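Bacteriophage virulence determinant (Salmonella enterica subsp. enterica serovar Typhimurium str. 14028S, PDB 6GGR) probably acts as a zinc metalloprotease effector of the PipA family, cleaving host NF-kappaB subunits to dampen inflammatory signalling during infection. Local coordinates at residues Lys178-Asn192 / Gly199-Ser211. Residues are numbered along the deposited sequence; the frame is centred on the assembly and turned at random.
Sequences KEDSNPRGPVVEYTN and GHTSPPRIAYEFS
N192, pointing from its helix toward the C-terminal tail, grips the backbone N and O of R205 with the two ends of its side-chain amide. R205 N donates to OD1 of N192 (2.9 Å) from above the carbonyl plane, while ND2 of N192 donates a hydrogen bond to R205 O (2.8 Å), which lies in the amide plane. Asparagine suits this place because one short group offers both acceptor and donor; R162 also donates to OD1, and ND2 is also hydrogen-bonded to H18.

One turn earlier V188, being branched, offers a methyl to each side. CG1 meets the aliphatic part of R205, 3.7 Å from its CD, and CG2 lies over one face of the guanidinium and touches the edge of the Y208 ring at CD1 (3.8 Å). R205 crosses V188 at about a right angle, its long chain extended from CG anti to the backbone N (chi1 -177°), which carries NH2 past V188 to a lone pair of Y208 O (2.9 Å). That NH2 also bonds the backbone of a neighbouring chain of another protein. R205 packs on H166 and Y208 on D177, two zinc-site residues of this PipA-family protein, although this chain carries no zinc here.

Ahead of helix 186-197, OD1 of N182 accepts from R184 N, an Asx turn, and from G185 N, an Asx motif. At the backbone angles of G185, the N-cap, a side chain would jam against the preceding carbonyl O. Here P183 O receives Y208 N (2.9 Å, 168°). R184 bends at chi3 and holds OE2 of E189 side-on through NE (2.8 Å) and NH2. With the guanidinium thus fixed, NH1 makes a weak bond to I206 O, and CG of R184 rests against the same oxygen.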
loop_
_atom_site.group_PDB
_atom_site.type_symbol
_atom_site.label_atom_id
_atom_site.label_comp_id
_atom_site.label_asym_id
_atom_site.label_seq_id
_atom_site.Cartn_x
_atom_site.Cartn_y
_atom_site.Cartn_z
ATOM N N LYS B 178 10.296 2.295 6.927
ATOM C CA LYS B 178 11.235 1.249 7.321
ATOM C C LYS B 178 12.287 1.828 8.258
ATOM O O LYS B 178 13.151 2.600 7.831
ATOM C CB LYS B 178 11.903 0.650 6.085
ATOM C CG LYS B 178 10.961 -0.071 5.141
ATOM C CD LYS B 178 10.569 -1.432 5.683
ATOM C CE LYS B 178 9.369 -1.997 4.942
ATOM N NZ LYS B 178 8.986 -3.345 5.444
ATOM N N GLU B 179 12.225 1.456 9.534
ATOM C CA GLU B 179 13.281 1.767 10.488
ATOM C C GLU B 179 13.697 0.480 11.182
ATOM O O GLU B 179 12.895 -0.139 11.888
ATOM C CB GLU B 179 12.841 2.813 11.514
ATOM C CG GLU B 179 13.950 3.157 12.497
ATOM C CD GLU B 179 13.546 4.192 13.527
ATOM O OE1 GLU B 179 12.365 4.602 13.547
ATOM O OE2 GLU B 179 14.420 4.591 14.325
ATOM N N ASP B 180 14.942 0.075 10.957
ATOM C CA ASP B 180 15.572 -0.984 11.734
ATOM C C ASP B 180 15.299 -0.823 13.226
ATOM O O ASP B 180 15.582 0.224 13.817
ATOM C CB ASP B 180 17.078 -0.968 11.469
ATOM C CG ASP B 180 17.418 -1.450 10.081
ATOM O OD1 ASP B 180 16.542 -2.056 9.430
ATOM O OD2 ASP B 180 18.573 -1.242 9.653
ATOM N N SER B 181 14.750 -1.875 13.833
ATOM C CA SER B 181 14.580 -1.989 15.279
ATOM C C SER B 181 13.561 -1.010 15.856
ATOM O O SER B 181 13.564 -0.767 17.067
ATOM C CB SER B 181 15.910 -1.803 16.013
ATOM O OG SER B 181 16.246 -0.429 16.104
ATOM N N ASN B 182 12.698 -0.419 15.029
ATOM C CA ASN B 182 11.572 0.367 15.530
ATOM C C ASN B 182 10.303 -0.135 14.852
ATOM O O ASN B 182 10.244 -0.188 13.612
ATOM C CB ASN B 182 11.752 1.869 15.280
ATOM C CG ASN B 182 10.706 2.716 15.999
ATOM O OD1 ASN B 182 9.646 3.011 15.450
ATOM N ND2 ASN B 182 11.000 3.101 17.234
ATOM N N PRO B 183 9.265 -0.501 15.613
ATOM C CA PRO B 183 8.068 -1.094 14.992
ATOM C C PRO B 183 7.193 -0.101 14.239
ATOM O O PRO B 183 6.299 -0.538 13.502
ATOM C CB PRO B 183 7.317 -1.689 16.191
ATOM C CG PRO B 183 7.729 -0.839 17.342
ATOM C CD PRO B 183 9.143 -0.426 17.080
ATOM N N ARG B 184 7.410 1.205 14.395
ATOM C CA ARG B 184 6.571 2.222 13.773
ATOM C C ARG B 184 7.282 2.997 12.673
ATOM O O ARG B 184 6.705 3.224 11.606
ATOM C CB ARG B 184 6.064 3.208 14.839
ATOM C CG ARG B 184 5.133 2.594 15.875
ATOM C CD ARG B 184 4.931 3.534 17.051
ATOM N NE ARG B 184 6.180 3.773 17.772
ATOM C CZ ARG B 184 6.625 3.035 18.784
ATOM N NH1 ARG B 184 5.925 1.993 19.218
ATOM N NH2 ARG B 184 7.775 3.341 19.372
ATOM N N GLY B 185 8.518 3.426 12.909
ATOM C CA GLY B 185 9.216 4.266 11.966
ATOM C C GLY B 185 8.925 5.734 12.215
ATOM O O GLY B 185 8.033 6.090 12.990
ATOM N N PRO B 186 9.667 6.617 11.539
ATOM C CA PRO B 186 9.534 8.056 11.825
ATOM C C PRO B 186 8.221 8.664 11.356
ATOM O O PRO B 186 7.719 9.594 12.001
ATOM C CB PRO B 186 10.728 8.666 11.079
ATOM C CG PRO B 186 10.995 7.714 9.965
ATOM C CD PRO B 186 10.675 6.346 10.502
ATOM N N VAL B 187 7.655 8.189 10.246
ATOM C CA VAL B 187 6.457 8.820 9.699
ATOM C C VAL B 187 5.244 8.514 10.566
ATOM O O VAL B 187 4.401 9.387 10.808
ATOM C CB VAL B 187 6.248 8.371 8.242
ATOM C CG1 VAL B 187 4.920 8.888 7.689
ATOM C CG2 VAL B 187 7.401 8.867 7.393
ATOM N N VAL B 188 5.125 7.270 11.032
ATOM C CA VAL B 188 4.031 6.916 11.930
ATOM C C VAL B 188 4.111 7.747 13.205
ATOM O O VAL B 188 3.115 8.325 13.656
ATOM C CB VAL B 188 4.054 5.407 12.231
ATOM C CG1 VAL B 188 3.076 5.060 13.353
ATOM C CG2 VAL B 188 3.718 4.608 10.968
ATOM N N GLU B 189 5.300 7.829 13.803
ATOM C CA GLU B 189 5.426 8.542 15.069
ATOM C C GLU B 189 5.080 10.015 14.897
ATOM O O GLU B 189 4.313 10.579 15.687
ATOM C CB GLU B 189 6.834 8.363 15.642
ATOM C CG GLU B 189 7.140 6.916 16.019
ATOM C CD GLU B 189 8.083 6.786 17.199
ATOM O OE1 GLU B 189 8.647 7.811 17.636
ATOM O OE2 GLU B 189 8.260 5.649 17.690
ATOM N N TYR B 190 5.624 10.653 13.857
ATOM C CA TYR B 190 5.232 12.022 13.530
ATOM C C TYR B 190 3.724 12.133 13.364
ATOM O O TYR B 190 3.087 13.030 13.927
ATOM C CB TYR B 190 5.929 12.478 12.243
ATOM C CG TYR B 190 7.281 13.130 12.423
ATOM C CD1 TYR B 190 7.497 14.086 13.410
ATOM C CD2 TYR B 190 8.339 12.806 11.586
ATOM C CE1 TYR B 190 8.733 14.690 13.562
ATOM C CE2 TYR B 190 9.579 13.401 11.733
ATOM C CZ TYR B 190 9.770 14.342 12.721
ATOM O OH TYR B 190 11.003 14.936 12.865
ATOM N N THR B 191 3.134 11.228 12.578
ATOM C CA THR B 191 1.700 11.287 12.330
ATOM C C THR B 191 0.916 11.141 13.629
ATOM O O THR B 191 -0.038 11.890 13.870
ATOM C CB THR B 191 1.301 10.210 11.316
ATOM O OG1 THR B 191 2.019 10.421 10.092
ATOM C CG2 THR B 191 -0.188 10.257 11.020
ATOM N N ASN B 192 1.316 10.200 14.491
ATOM C CA ASN B 192 0.642 10.045 15.779
ATOM C C ASN B 192 0.663 11.346 16.573
ATOM O O ASN B 192 -0.353 11.756 17.146
ATOM C CB ASN B 192 1.298 8.931 16.594
ATOM C CG ASN B 192 0.957 7.540 16.083
ATOM O OD1 ASN B 192 0.038 7.357 15.285
ATOM N ND2 ASN B 192 1.690 6.547 16.566
ATOM N N GLY B 199 -6.038 17.412 18.156
ATOM C CA GLY B 199 -7.270 16.995 18.790
ATOM C C GLY B 199 -7.940 15.824 18.112
ATOM O O GLY B 199 -9.140 15.611 18.309
ATOM N N HIS B 200 -7.205 15.066 17.305
ATOM C CA HIS B 200 -7.753 13.872 16.677
ATOM C C HIS B 200 -7.844 12.743 17.699
ATOM O O HIS B 200 -6.856 12.403 18.356
ATOM C CB HIS B 200 -6.887 13.457 15.491
ATOM C CG HIS B 200 -7.613 12.634 14.474
ATOM N ND1 HIS B 200 -7.778 11.272 14.601
ATOM C CD2 HIS B 200 -8.226 12.982 13.318
ATOM C CE1 HIS B 200 -8.454 10.814 13.563
ATOM N NE2 HIS B 200 -8.738 11.832 12.769
ATOM N N THR B 201 -9.035 12.154 17.820
ATOM C CA THR B 201 -9.331 11.198 18.884
ATOM C C THR B 201 -8.758 9.806 18.628
ATOM O O THR B 201 -8.633 9.021 19.576
ATOM C CB THR B 201 -10.853 11.106 19.064
ATOM O OG1 THR B 201 -11.364 12.388 19.450
ATOM C CG2 THR B 201 -11.243 10.070 20.120
ATOM N N SER B 202 -8.415 9.480 17.387
ATOM C CA SER B 202 -8.031 8.113 17.059
ATOM C C SER B 202 -6.885 7.655 17.961
ATOM O O SER B 202 -5.989 8.449 18.271
ATOM C CB SER B 202 -7.609 8.010 15.592
ATOM O OG SER B 202 -6.379 8.679 15.359
ATOM N N PRO B 203 -6.877 6.396 18.402
ATOM C CA PRO B 203 -5.738 5.913 19.177
ATOM C C PRO B 203 -4.478 5.957 18.343
ATOM O O PRO B 203 -4.519 5.759 17.115
ATOM C CB PRO B 203 -6.133 4.467 19.523
ATOM C CG PRO B 203 -7.592 4.363 19.258
ATOM C CD PRO B 203 -7.887 5.347 18.186
ATOM N N PRO B 204 -3.326 6.213 18.961
ATOM C CA PRO B 204 -2.083 6.245 18.184
ATOM C C PRO B 204 -1.723 4.873 17.635
ATOM O O PRO B 204 -2.080 3.832 18.191
ATOM C CB PRO B 204 -1.040 6.745 19.187
ATOM C CG PRO B 204 -1.623 6.482 20.520
ATOM C CD PRO B 204 -3.106 6.560 20.374
ATOM N N ARG B 205 -0.996 4.893 16.523
ATOM C CA ARG B 205 -0.623 3.682 15.802
ATOM C C ARG B 205 0.650 3.118 16.418
ATOM O O ARG B 205 1.720 3.723 16.311
ATOM C CB ARG B 205 -0.430 4.007 14.325
ATOM C CG ARG B 205 -0.101 2.832 13.430
ATOM C CD ARG B 205 0.062 3.333 12.011
ATOM N NE ARG B 205 0.245 2.269 11.034
ATOM C CZ ARG B 205 0.454 2.487 9.741
ATOM N NH1 ARG B 205 0.503 3.734 9.274
ATOM N NH2 ARG B 205 0.612 1.464 8.912
ATOM N N ILE B 206 0.540 1.946 17.054
ATOM C CA ILE B 206 1.658 1.376 17.801
ATOM C C ILE B 206 2.612 0.581 16.926
ATOM O O ILE B 206 3.734 0.286 17.365
ATOM C CB ILE B 206 1.154 0.476 18.948
ATOM C CG1 ILE B 206 0.468 -0.784 18.398
ATOM C CG2 ILE B 206 0.206 1.260 19.850
ATOM C CD1 ILE B 206 -0.028 -1.739 19.471
ATOM N N ALA B 207 2.210 0.220 15.708
ATOM C CA ALA B 207 3.064 -0.546 14.814
ATOM C C ALA B 207 2.651 -0.266 13.378
ATOM O O ALA B 207 1.479 -0.001 13.095
ATOM C CB ALA B 207 2.980 -2.047 15.105
ATOM N N TYR B 208 3.629 -0.328 12.473
ATOM C CA TYR B 208 3.335 -0.113 11.061
ATOM C C TYR B 208 2.610 -1.315 10.462
ATOM O O TYR B 208 1.629 -1.149 9.729
ATOM C CB TYR B 208 4.623 0.180 10.290
ATOM C CG TYR B 208 4.392 0.515 8.836
ATOM C CD1 TYR B 208 3.994 1.789 8.452
ATOM C CD2 TYR B 208 4.570 -0.443 7.844
ATOM C CE1 TYR B 208 3.780 2.102 7.125
ATOM C CE2 TYR B 208 4.359 -0.140 6.514
ATOM C CZ TYR B 208 3.965 1.135 6.160
ATOM O OH TYR B 208 3.751 1.450 4.839
ATOM N N GLU B 209 3.068 -2.525 10.767
ATOM C CA GLU B 209 2.428 -3.746 10.304
ATOM C C GLU B 209 1.774 -4.469 11.474
ATOM O O GLU B 209 2.081 -4.216 12.642
ATOM C CB GLU B 209 3.442 -4.663 9.606
ATOM C CG GLU B 209 3.457 -4.509 8.082
ATOM C CD GLU B 209 4.856 -4.495 7.489
ATOM O OE1 GLU B 209 5.821 -4.829 8.208
ATOM O OE2 GLU B 209 4.989 -4.144 6.297
ATOM N N PHE B 210 0.853 -5.370 11.143
ATOM C CA PHE B 210 0.119 -6.113 12.153
ATOM C C PHE B 210 0.986 -7.220 12.749
ATOM O O PHE B 210 2.053 -7.563 12.234
ATOM C CB PHE B 210 -1.152 -6.720 11.559
ATOM C CG PHE B 210 -2.263 -5.733 11.365
ATOM C CD1 PHE B 210 -2.888 -5.156 12.458
ATOM C CD2 PHE B 210 -2.695 -5.396 10.092
ATOM C CE1 PHE B 210 -3.914 -4.247 12.287
ATOM C CE2 PHE B 210 -3.724 -4.489 9.914
ATOM C CZ PHE B 210 -4.334 -3.914 11.015
ATOM N N SER B 211 0.505 -7.784 13.854
ATOM C CA SER B 211 1.114 -8.970 14.445
ATOM C C SER B 211 0.102 -9.719 15.305
ATOM O O SER B 211 -0.667 -10.539 14.803
ATOM C CB SER B 211 2.338 -8.594 15.280
ATOM O OG SER B 211 3.499 -8.499 14.471
#